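Germination-specific N-acetylmuramoyl-L-alanine amidase, Autolysin (Clostridioides difficile, PDB 7RAG) probably cleaves the amide bond between N-acetylmuramic acid and L-alanine in peptidoglycan as a zinc-dependent enzyme, and is allosterically activated by the lipoprotein GerS during spore formation. Local coordinates at residues K17-D22 with E54-S59; N45-L50 with T192-I197; K137-E142 with V172-G177. All blocks are in the same frame, centred on the assembly; numbering follows the deposited sequence.

Contact 1: residues K17-D22 with E54-S59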
loop_
_atom_site.group_PDB
_atom_site.type_symbol
_atom_site.label_atom_id
_atom_site.label_comp_id
_atom_site.label_asym_id
_atom_site.label_seq_id
_atom_site.Cartn_x
_atom_site.Cartn_y
_atom_site.Cartn_z
ATOM N N LYS B 17 -20.716 -8.978 -8.303
ATOM C CA LYS B 17 -20.722 -9.792 -9.497
ATOM C C LYS B 17 -21.422 -11.116 -9.224
ATOM O O LYS B 17 -21.494 -11.579 -8.078
ATOM C CB LYS B 17 -19.298 -10.026 -9.969
ATOM C CG LYS B 17 -18.653 -8.766 -10.455
ATOM C CD LYS B 17 -19.398 -8.242 -11.680
ATOM C CE LYS B 17 -18.473 -7.478 -12.620
ATOM N NZ LYS B 17 -18.978 -7.489 -14.037
ATOM N N THR B 18 -21.981 -11.690 -10.286
ATOM C CA THR B 18 -22.525 -13.032 -10.264
ATOM C C THR B 18 -21.742 -13.854 -11.276
ATOM O O THR B 18 -21.611 -13.452 -12.438
ATOM C CB THR B 18 -24.026 -13.026 -10.565
ATOM O OG1 THR B 18 -24.692 -12.226 -9.575
ATOM C CG2 THR B 18 -24.612 -14.446 -10.496
ATOM N N ILE B 19 -21.201 -14.984 -10.818
ATOM C CA ILE B 19 -20.214 -15.771 -11.545
ATOM C C ILE B 19 -20.715 -17.203 -11.673
ATOM O O ILE B 19 -21.129 -17.808 -10.679
ATOM C CB ILE B 19 -18.857 -15.729 -10.827
ATOM C CG1 ILE B 19 -18.454 -14.273 -10.623
ATOM C CG2 ILE B 19 -17.803 -16.455 -11.631
ATOM C CD1 ILE B 19 -16.987 -14.061 -10.485
ATOM N N ILE B 20 -20.679 -17.746 -12.887
ATOM C CA ILE B 20 -21.028 -19.144 -13.109
ATOM C C ILE B 20 -19.750 -19.958 -13.040
ATOM O O ILE B 20 -18.809 -19.700 -13.803
ATOM C CB ILE B 20 -21.729 -19.367 -14.459
ATOM C CG1 ILE B 20 -22.998 -18.532 -14.561
ATOM C CG2 ILE B 20 -22.107 -20.827 -14.599
ATOM C CD1 ILE B 20 -23.359 -18.155 -16.029
ATOM N N LEU B 21 -19.727 -20.930 -12.114
ATOM C CA LEU B 21 -18.687 -21.946 -12.024
ATOM C C LEU B 21 -19.240 -23.300 -12.456
ATOM O O LEU B 21 -20.249 -23.760 -11.913
ATOM C CB LEU B 21 -18.131 -22.040 -10.607
ATOM C CG LEU B 21 -17.702 -20.723 -9.960
ATOM C CD1 LEU B 21 -17.160 -21.012 -8.538
ATOM C CD2 LEU B 21 -16.695 -19.920 -10.810
ATOM N N ASP B 22 -18.559 -23.937 -13.413
ATOM C CA ASP B 22 -18.968 -25.186 -14.050
ATOM C C ASP B 22 -17.879 -26.223 -13.808
ATOM O O ASP B 22 -16.807 -26.156 -14.420
ATOM C CB ASP B 22 -19.207 -24.966 -15.554
ATOM C CG ASP B 22 -19.388 -26.281 -16.347
ATOM O OD1 ASP B 22 -20.337 -27.054 -16.034
ATOM O OD2 ASP B 22 -18.605 -26.528 -17.317
ATOM N N GLU B 54 -16.200 -20.996 -2.601
ATOM C CA GLU B 54 -16.027 -20.411 -1.272
ATOM C C GLU B 54 -15.237 -19.100 -1.327
ATOM O O GLU B 54 -15.616 -18.107 -0.686
ATOM C CB GLU B 54 -15.366 -21.419 -0.335
ATOM C CG GLU B 54 -16.319 -22.485 0.078
ATOM C CD GLU B 54 -15.697 -23.547 0.960
ATOM O OE1 GLU B 54 -14.458 -23.498 1.189
ATOM O OE2 GLU B 54 -16.469 -24.436 1.412
ATOM N N LEU B 55 -14.155 -19.067 -2.114
ATOM C CA LEU B 55 -13.388 -17.825 -2.252
ATOM C C LEU B 55 -14.268 -16.683 -2.745
ATOM O O LEU B 55 -14.255 -15.583 -2.185
ATOM C CB LEU B 55 -12.199 -18.020 -3.199
ATOM C CG LEU B 55 -11.068 -18.855 -2.590
ATOM C CD1 LEU B 55 -10.066 -19.274 -3.663
ATOM C CD2 LEU B 55 -10.387 -18.107 -1.461
ATOM N N ILE B 56 -15.048 -16.929 -3.789
ATOM C CA ILE B 56 -15.801 -15.846 -4.408
ATOM C C ILE B 56 -16.937 -15.389 -3.502
ATOM O O ILE B 56 -17.167 -14.188 -3.330
ATOM C CB ILE B 56 -16.314 -16.290 -5.788
ATOM C CG1 ILE B 56 -15.153 -16.397 -6.787
ATOM C CG2 ILE B 56 -17.455 -15.362 -6.284
ATOM C CD1 ILE B 56 -15.497 -17.240 -8.051
ATOM N N GLU B 57 -17.690 -16.336 -2.930
ATOM C CA GLU B 57 -18.821 -15.956 -2.103
ATOM C C GLU B 57 -18.366 -15.237 -0.842
ATOM O O GLU B 57 -19.027 -14.290 -0.399
ATOM C CB GLU B 57 -19.661 -17.179 -1.752
ATOM C CG GLU B 57 -20.280 -17.852 -2.966
ATOM C CD GLU B 57 -21.457 -18.762 -2.639
ATOM O OE1 GLU B 57 -21.502 -19.334 -1.514
ATOM O OE2 GLU B 57 -22.359 -18.908 -3.526
ATOM N N SER B 58 -17.247 -15.665 -0.241
ATOM C CA SER B 58 -16.799 -14.982 0.971
ATOM C C SER B 58 -16.308 -13.573 0.680
ATOM O O SER B 58 -16.170 -12.784 1.618
ATOM C CB SER B 58 -15.710 -15.784 1.702
ATOM O OG SER B 58 -14.566 -15.987 0.895
ATOM N N SER B 59 -16.069 -13.248 -0.593
ATOM C CA SER B 59 -15.711 -11.916 -1.084
ATOM C C SER B 59 -16.902 -11.118 -1.600
ATOM O O SER B 59 -16.702 -10.108 -2.284
ATOM C CB SER B 59 -14.709 -12.029 -2.225
ATOM O OG SER B 59 -13.455 -12.439 -1.747
#

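Contact 2: residues N45-L50 with T192-I197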
loop_
_atom_site.group_PDB
_atom_site.type_symbol
_atom_site.label_atom_id
_atom_site.label_comp_id
_atom_site.label_asym_id
_atom_site.label_seq_id
_atom_site.Cartn_x
_atom_site.Cartn_y
_atom_site.Cartn_z
ATOM N N ASN B 45 -12.403 -31.674 -10.542
ATOM C CA ASN B 45 -13.085 -30.479 -11.022
ATOM C C ASN B 45 -14.051 -29.954 -9.972
ATOM O O ASN B 45 -14.084 -28.749 -9.684
ATOM C CB ASN B 45 -13.849 -30.776 -12.316
ATOM C CG ASN B 45 -12.956 -31.089 -13.477
ATOM O OD1 ASN B 45 -11.744 -30.912 -13.423
ATOM N ND2 ASN B 45 -13.559 -31.557 -14.554
ATOM N N LEU B 46 -14.859 -30.858 -9.399
ATOM C CA LEU B 46 -15.813 -30.458 -8.377
ATOM C C LEU B 46 -15.098 -29.887 -7.168
ATOM O O LEU B 46 -15.539 -28.882 -6.598
ATOM C CB LEU B 46 -16.682 -31.646 -7.970
ATOM C CG LEU B 46 -17.733 -31.437 -6.868
ATOM C CD1 LEU B 46 -18.820 -30.460 -7.342
ATOM C CD2 LEU B 46 -18.352 -32.772 -6.420
ATOM N N ALA B 47 -13.984 -30.502 -6.767
ATOM C CA ALA B 47 -13.270 -30.025 -5.585
ATOM C C ALA B 47 -12.748 -28.604 -5.796
ATOM O O ALA B 47 -12.965 -27.722 -4.951
ATOM C CB ALA B 47 -12.128 -30.982 -5.235
ATOM N N ILE B 48 -12.055 -28.368 -6.922
ATOM C CA ILE B 48 -11.522 -27.036 -7.200
ATOM C C ILE B 48 -12.656 -26.028 -7.324
ATOM O O ILE B 48 -12.594 -24.931 -6.762
ATOM C CB ILE B 48 -10.640 -27.041 -8.465
ATOM C CG1 ILE B 48 -9.423 -27.938 -8.263
ATOM C CG2 ILE B 48 -10.185 -25.636 -8.791
ATOM C CD1 ILE B 48 -8.836 -28.424 -9.537
ATOM N N THR B 49 -13.714 -26.393 -8.041
ATOM C CA THR B 49 -14.857 -25.504 -8.200
ATOM C C THR B 49 -15.484 -25.119 -6.859
ATOM O O THR B 49 -15.887 -23.961 -6.674
ATOM C CB THR B 49 -15.895 -26.173 -9.096
ATOM O OG1 THR B 49 -15.313 -26.455 -10.379
ATOM C CG2 THR B 49 -17.102 -25.285 -9.249
ATOM N N LEU B 50 -15.590 -26.065 -5.909
ATOM C CA LEU B 50 -16.176 -25.716 -4.623
ATOM C C LEU B 50 -15.227 -24.877 -3.770
ATOM O O LEU B 50 -15.684 -23.987 -3.028
ATOM C CB LEU B 50 -16.628 -26.970 -3.879
ATOM C CG LEU B 50 -17.824 -27.644 -4.568
ATOM C CD1 LEU B 50 -18.163 -28.936 -3.893
ATOM C CD2 LEU B 50 -19.074 -26.735 -4.657
ATOM N N THR B 192 -4.676 -29.456 -0.712
ATOM C CA THR B 192 -3.976 -28.182 -0.582
ATOM C C THR B 192 -3.582 -27.627 -1.941
ATOM O O THR B 192 -3.652 -26.411 -2.176
ATOM C CB THR B 192 -2.753 -28.343 0.304
ATOM O OG1 THR B 192 -3.122 -29.098 1.464
ATOM C CG2 THR B 192 -2.258 -26.981 0.737
ATOM N N TYR B 193 -3.171 -28.499 -2.856
ATOM C CA TYR B 193 -2.880 -28.033 -4.203
ATOM C C TYR B 193 -4.146 -27.527 -4.873
ATOM O O TYR B 193 -4.125 -26.503 -5.568
ATOM C CB TYR B 193 -2.236 -29.156 -5.010
ATOM C CG TYR B 193 -1.566 -28.707 -6.293
ATOM C CD1 TYR B 193 -0.354 -28.044 -6.264
ATOM C CD2 TYR B 193 -2.139 -28.977 -7.533
ATOM C CE1 TYR B 193 0.265 -27.647 -7.427
ATOM C CE2 TYR B 193 -1.526 -28.577 -8.704
ATOM C CZ TYR B 193 -0.328 -27.910 -8.639
ATOM O OH TYR B 193 0.299 -27.513 -9.795
ATOM N N GLN B 194 -5.263 -28.225 -4.663
ATOM C CA GLN B 194 -6.527 -27.757 -5.213
ATOM C C GLN B 194 -6.871 -26.370 -4.695
ATOM O O GLN B 194 -7.343 -25.515 -5.457
ATOM C CB GLN B 194 -7.635 -28.747 -4.882
ATOM C CG GLN B 194 -7.375 -30.146 -5.420
ATOM C CD GLN B 194 -8.405 -31.139 -4.925
ATOM O OE1 GLN B 194 -9.183 -30.830 -4.025
ATOM N NE2 GLN B 194 -8.427 -32.331 -5.518
ATOM N N GLU B 195 -6.624 -26.119 -3.407
ATOM C CA GLU B 195 -6.901 -24.790 -2.864
ATOM C C GLU B 195 -5.987 -23.733 -3.472
ATOM O O GLU B 195 -6.420 -22.603 -3.725
ATOM C CB GLU B 195 -6.781 -24.798 -1.345
ATOM C CG GLU B 195 -7.839 -25.630 -0.678
ATOM C CD GLU B 195 -7.677 -25.705 0.835
ATOM O OE1 GLU B 195 -6.699 -25.136 1.375
ATOM O OE2 GLU B 195 -8.543 -26.327 1.489
ATOM N N LYS B 196 -4.721 -24.081 -3.703
ATOM C CA LYS B 196 -3.801 -23.154 -4.361
ATOM C C LYS B 196 -4.321 -22.746 -5.742
ATOM O O LYS B 196 -4.305 -21.560 -6.107
ATOM C CB LYS B 196 -2.430 -23.817 -4.463
ATOM C CG LYS B 196 -1.240 -22.890 -4.580
ATOM C CD LYS B 196 0.012 -23.568 -3.984
ATOM C CE LYS B 196 1.239 -22.640 -4.007
ATOM N NZ LYS B 196 2.417 -23.230 -3.297
ATOM N N ILE B 197 -4.793 -23.724 -6.520
ATOM C CA ILE B 197 -5.330 -23.434 -7.850
ATOM C C ILE B 197 -6.554 -22.534 -7.750
ATOM O O ILE B 197 -6.714 -21.572 -8.514
ATOM C CB ILE B 197 -5.674 -24.742 -8.582
ATOM C CG1 ILE B 197 -4.398 -25.456 -9.005
ATOM C CG2 ILE B 197 -6.629 -24.459 -9.768
ATOM C CD1 ILE B 197 -4.638 -26.840 -9.485
#

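Contact 3: residues K137-E142 with V172-G177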
loop_
_atom_site.group_PDB
_atom_site.type_symbol
_atom_site.label_atom_id
_atom_site.label_comp_id
_atom_site.label_asym_id
_atom_site.label_seq_id
_atom_site.Cartn_x
_atom_site.Cartn_y
_atom_site.Cartn_z
ATOM N N LYS B 137 -6.115 -14.223 -19.768
ATOM C CA LYS B 137 -4.735 -13.813 -19.517
ATOM C C LYS B 137 -4.510 -13.532 -18.035
ATOM O O LYS B 137 -3.478 -13.916 -17.475
ATOM C CB LYS B 137 -4.383 -12.579 -20.350
ATOM C CG LYS B 137 -4.196 -12.827 -21.839
ATOM C CD LYS B 137 -3.705 -11.554 -22.530
ATOM C CE LYS B 137 -3.425 -11.765 -24.004
ATOM N NZ LYS B 137 -2.729 -10.584 -24.643
ATOM N N CYS B 138 -5.461 -12.853 -17.386
ATOM C CA CYS B 138 -5.335 -12.610 -15.945
ATOM C C CYS B 138 -5.214 -13.921 -15.172
ATOM O O CYS B 138 -4.339 -14.083 -14.305
ATOM C CB CYS B 138 -6.531 -11.809 -15.429
ATOM S SG CYS B 138 -6.571 -10.091 -15.970
ATOM N N ILE B 139 -6.073 -14.882 -15.498
ATOM C CA ILE B 139 -6.048 -16.146 -14.777
ATOM C C ILE B 139 -4.769 -16.921 -15.087
ATOM O O ILE B 139 -4.171 -17.521 -14.193
ATOM C CB ILE B 139 -7.313 -16.951 -15.090
ATOM C CG1 ILE B 139 -8.502 -16.246 -14.461
ATOM C CG2 ILE B 139 -7.156 -18.364 -14.612
ATOM C CD1 ILE B 139 -9.810 -16.670 -15.025
ATOM N N GLN B 140 -4.321 -16.913 -16.344
ATOM C CA GLN B 140 -3.100 -17.639 -16.689
ATOM C C GLN B 140 -1.886 -17.045 -15.991
ATOM O O GLN B 140 -1.022 -17.783 -15.498
ATOM C CB GLN B 140 -2.892 -17.650 -18.202
ATOM C CG GLN B 140 -1.817 -18.615 -18.657
ATOM C CD GLN B 140 -2.156 -20.059 -18.365
ATOM O OE1 GLN B 140 -3.261 -20.515 -18.657
ATOM N NE2 GLN B 140 -1.210 -20.788 -17.787
ATOM N N GLU B 141 -1.806 -15.714 -15.923
ATOM C CA GLU B 141 -0.733 -15.065 -15.169
ATOM C C GLU B 141 -0.750 -15.482 -13.698
ATOM O O GLU B 141 0.303 -15.772 -13.117
ATOM C CB GLU B 141 -0.853 -13.545 -15.288
ATOM C CG GLU B 141 -0.003 -12.917 -16.367
ATOM C CD GLU B 141 -0.686 -11.708 -16.986
ATOM O OE1 GLU B 141 -1.650 -11.199 -16.352
ATOM O OE2 GLU B 141 -0.278 -11.289 -18.107
ATOM N N GLU B 142 -1.937 -15.517 -13.071
ATOM C CA GLU B 142 -1.981 -15.954 -11.674
ATOM C C GLU B 142 -1.666 -17.440 -11.526
ATOM O O GLU B 142 -1.047 -17.846 -10.540
ATOM C CB GLU B 142 -3.330 -15.644 -11.048
ATOM C CG GLU B 142 -3.620 -14.183 -10.999
ATOM C CD GLU B 142 -2.466 -13.391 -10.453
ATOM O OE1 GLU B 142 -2.070 -13.647 -9.300
ATOM O OE2 GLU B 142 -1.943 -12.518 -11.188
ATOM N N VAL B 172 -14.402 -18.364 -19.880
ATOM C CA VAL B 172 -13.103 -19.014 -19.977
ATOM C C VAL B 172 -13.212 -20.447 -19.487
ATOM O O VAL B 172 -14.034 -20.782 -18.624
ATOM C CB VAL B 172 -12.007 -18.285 -19.177
ATOM C CG1 VAL B 172 -11.921 -16.828 -19.595
ATOM C CG2 VAL B 172 -12.294 -18.404 -17.693
ATOM N N LEU B 173 -12.361 -21.291 -20.053
ATOM C CA LEU B 173 -12.187 -22.661 -19.604
ATOM C C LEU B 173 -10.794 -22.793 -19.021
ATOM O O LEU B 173 -9.832 -22.286 -19.598
ATOM C CB LEU B 173 -12.354 -23.648 -20.759
ATOM C CG LEU B 173 -11.977 -25.096 -20.416
ATOM C CD1 LEU B 173 -13.188 -25.745 -19.844
ATOM C CD2 LEU B 173 -11.464 -25.887 -21.626
ATOM N N ILE B 174 -10.674 -23.471 -17.886
ATOM C CA ILE B 174 -9.376 -23.708 -17.269
ATOM C C ILE B 174 -9.152 -25.203 -17.150
ATOM O O ILE B 174 -9.899 -25.893 -16.446
ATOM C CB ILE B 174 -9.266 -23.040 -15.895
ATOM C CG1 ILE B 174 -9.784 -21.609 -15.962
ATOM C CG2 ILE B 174 -7.829 -23.043 -15.437
ATOM C CD1 ILE B 174 -9.631 -20.901 -14.693
ATOM N N GLU B 175 -8.115 -25.699 -17.821
ATOM C CA GLU B 175 -7.641 -27.068 -17.660
ATOM C C GLU B 175 -6.492 -27.036 -16.669
ATOM O O GLU B 175 -5.380 -26.623 -17.010
ATOM C CB GLU B 175 -7.209 -27.659 -18.996
ATOM C CG GLU B 175 -8.382 -27.856 -19.896
ATOM C CD GLU B 175 -8.053 -28.654 -21.129
ATOM O OE1 GLU B 175 -6.847 -28.949 -21.353
ATOM O OE2 GLU B 175 -9.025 -28.974 -21.867
ATOM N N CYS B 176 -6.763 -27.493 -15.452
ATOM C CA CYS B 176 -5.900 -27.183 -14.323
ATOM C C CYS B 176 -4.581 -27.928 -14.349
ATOM O O CYS B 176 -3.610 -27.432 -13.783
ATOM C CB CYS B 176 -6.659 -27.462 -13.030
ATOM S SG CYS B 176 -8.175 -26.486 -12.982
ATOM N N GLY B 177 -4.517 -29.080 -15.006
ATOM C CA GLY B 177 -3.297 -29.863 -15.091
ATOM C C GLY B 177 -3.584 -31.094 -15.916
ATOM O O GLY B 177 -4.691 -31.270 -16.434
#

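Contact 1: residues K17-D22 with E54-S59
With chi1 at -71°, I56 turns CG1 beside its backbone N and opposite its carbonyl carbon, and an extended chi2 of 162° then carries CD1 out toward the two strand residues I19 and L21. In L21, chi1 of -50° sets CG beside the backbone N, and from there both methyls meet I56 CD1. The two side chains meet tip to tip: I56 CD1 lies 4.0 Å from L21 CD2 and 4.2 Å from L21 CD1, a single methyl set before both branches of the fork. Two residues earlier on the strand, I19 CD1 makes a looser touch, 4.3 Å from the same I56 CD1. The CA atoms of I19 and I56 are 8.4 Å apart, and no hydrogen bond joins the segments. The contact illustrates how one helical residue can cover two alternate residues of a strand by purely apolar means. Strand 18-23, helix 41-58 and strand 62-65 form a beta-alpha-beta unit, and V63 of its second strand packs on both L21 and I56. In strand 104-111, M104 touches I19 and V106 touches L21, while I205 of helix 191-211 packs on I19. Farther round helix 41-58, the carboxylate of E54 is hydrogen-bonded to H63 of one lipoprotein chain and H40 of another, so the helix lies between the sheet and these partner chains.

Contact 2: residues N45-L50 with T192-I197
I48 and A47, neighbours on helix 41-58, share the side chain of Q194 between them. The first torsion of Q194 places CG opposite the carbonyl carbon, and an extended chi2 of 173° pushes the amide past I48 to A47. Its OE1 comes within 3.2 Å of A47 CB, a tight, non-bonded approach of a carbonyl oxygen to a methyl, whereas NE2 stays 3.9 Å from that same A47 CB. The aliphatic part of the glutamine serves I48 instead: I48 CG1 is 3.9 Å from Q194 CB, the two side chains crossing at about a right angle. In I48, chi1 of -63° divides the work of the branches, CG1 turning to Q194 and CG2 to the next turn of the other helix, where it meets I197 CG2 at 3.9 Å. The helix segments cross at -54° with their axes 8.7 Å apart, and the CA atoms of I48 and Q194 approach to 5.4 Å.

Elsewhere on helix 41-58, T49 OG1 donates to N45 O at 2.7 Å from above the carbonyl plane. The backbone T49 N reaches that oxygen from the opposite face, so two bonds grip it. N45 ND2 bonds to G24 O and its side chain packs on the zinc ligand H25, which places this turn next to the metal site.

Although Q194 is polar, no hydrogen bond joins residues 45-50 to 192-197. Its NE2 is hydrogen-bonded to L188 O of helix 182-188, which helps to fix how the amide is turned and is consistent with OE1 facing A47. The chemistry is therefore that of close apolar fit, with a salt bridge from E195 to K51, just beyond, tying the two helices at its edge.

Contact 3: residues K137-E142 with V172-G177
I139 alone in residues 137-142 touches residues 172-177, reaching both V172 and I174, and its neighbours in sequence show how a helix sorts its faces. K137, at the start, is exposed. C138 follows, turned to Y208 of helix 191-211 rather than to the strand. Then comes I139, directed at the sheet and using two of its methyls separately. Chi1 of -69° leaves CG2 anti to the backbone N, in position to meet I174 CD1 at 3.5 Å, a close methyl-to-methyl approach in which the side chains cross at about a right angle. The longer branch, extended by a chi2 of 162°, takes I139 CD1 to within 4.0 Å of V172 CG2. The two partners are alternate residues of the strand and so share one face of it, while the CA atoms of I139 and I174 remain 8.6 Å apart.

Beyond I139, Q140 makes its bonds at the neighbouring strand 122-126, through OE1 to T123 OG1 and through NE2 to A121 O just before it. E142 closes the segment, paired in a salt bridge with R145 of the same helix and packed against I203 and K207 of helix 191-211.

I174 is hydrogen-bonded through its backbone to the zinc ligand H109, with the two side chains about 7 Å apart. All three touching residues are buried and branched at CB, and they meet through van der Waals contact and the exclusion of water, with no polar bond between the segments. Q140 finds its polar partners, T123 and A121, beside this apolar patch, which joins helix 130-147 to the sheet on the strand next to the one that carries H109.

In the fold
Contacts 1 and 2 share helix 41-58 and touch where L21 CB packs on T49 CG2 at 3.7 Å. Contacts 1 and 3 reach the same mixed sheet on either side of strand 104-111 but do not touch, their centres being about 16 Å apart. C176 of contact 3 packs on I48 and I197 of contact 2, whose centre is about 13 Å from each of the others. Along the chain the segments of contacts 1 and 2 alternate, contact 1 closes before contact 3 opens, and contact 3 is nested inside contact 2. Contacts 1 and 3 join helices 41-58 and 130-147 to the sheet carrying zinc ligand H109; contact 2 joins helix 191-211 to helix 41-58.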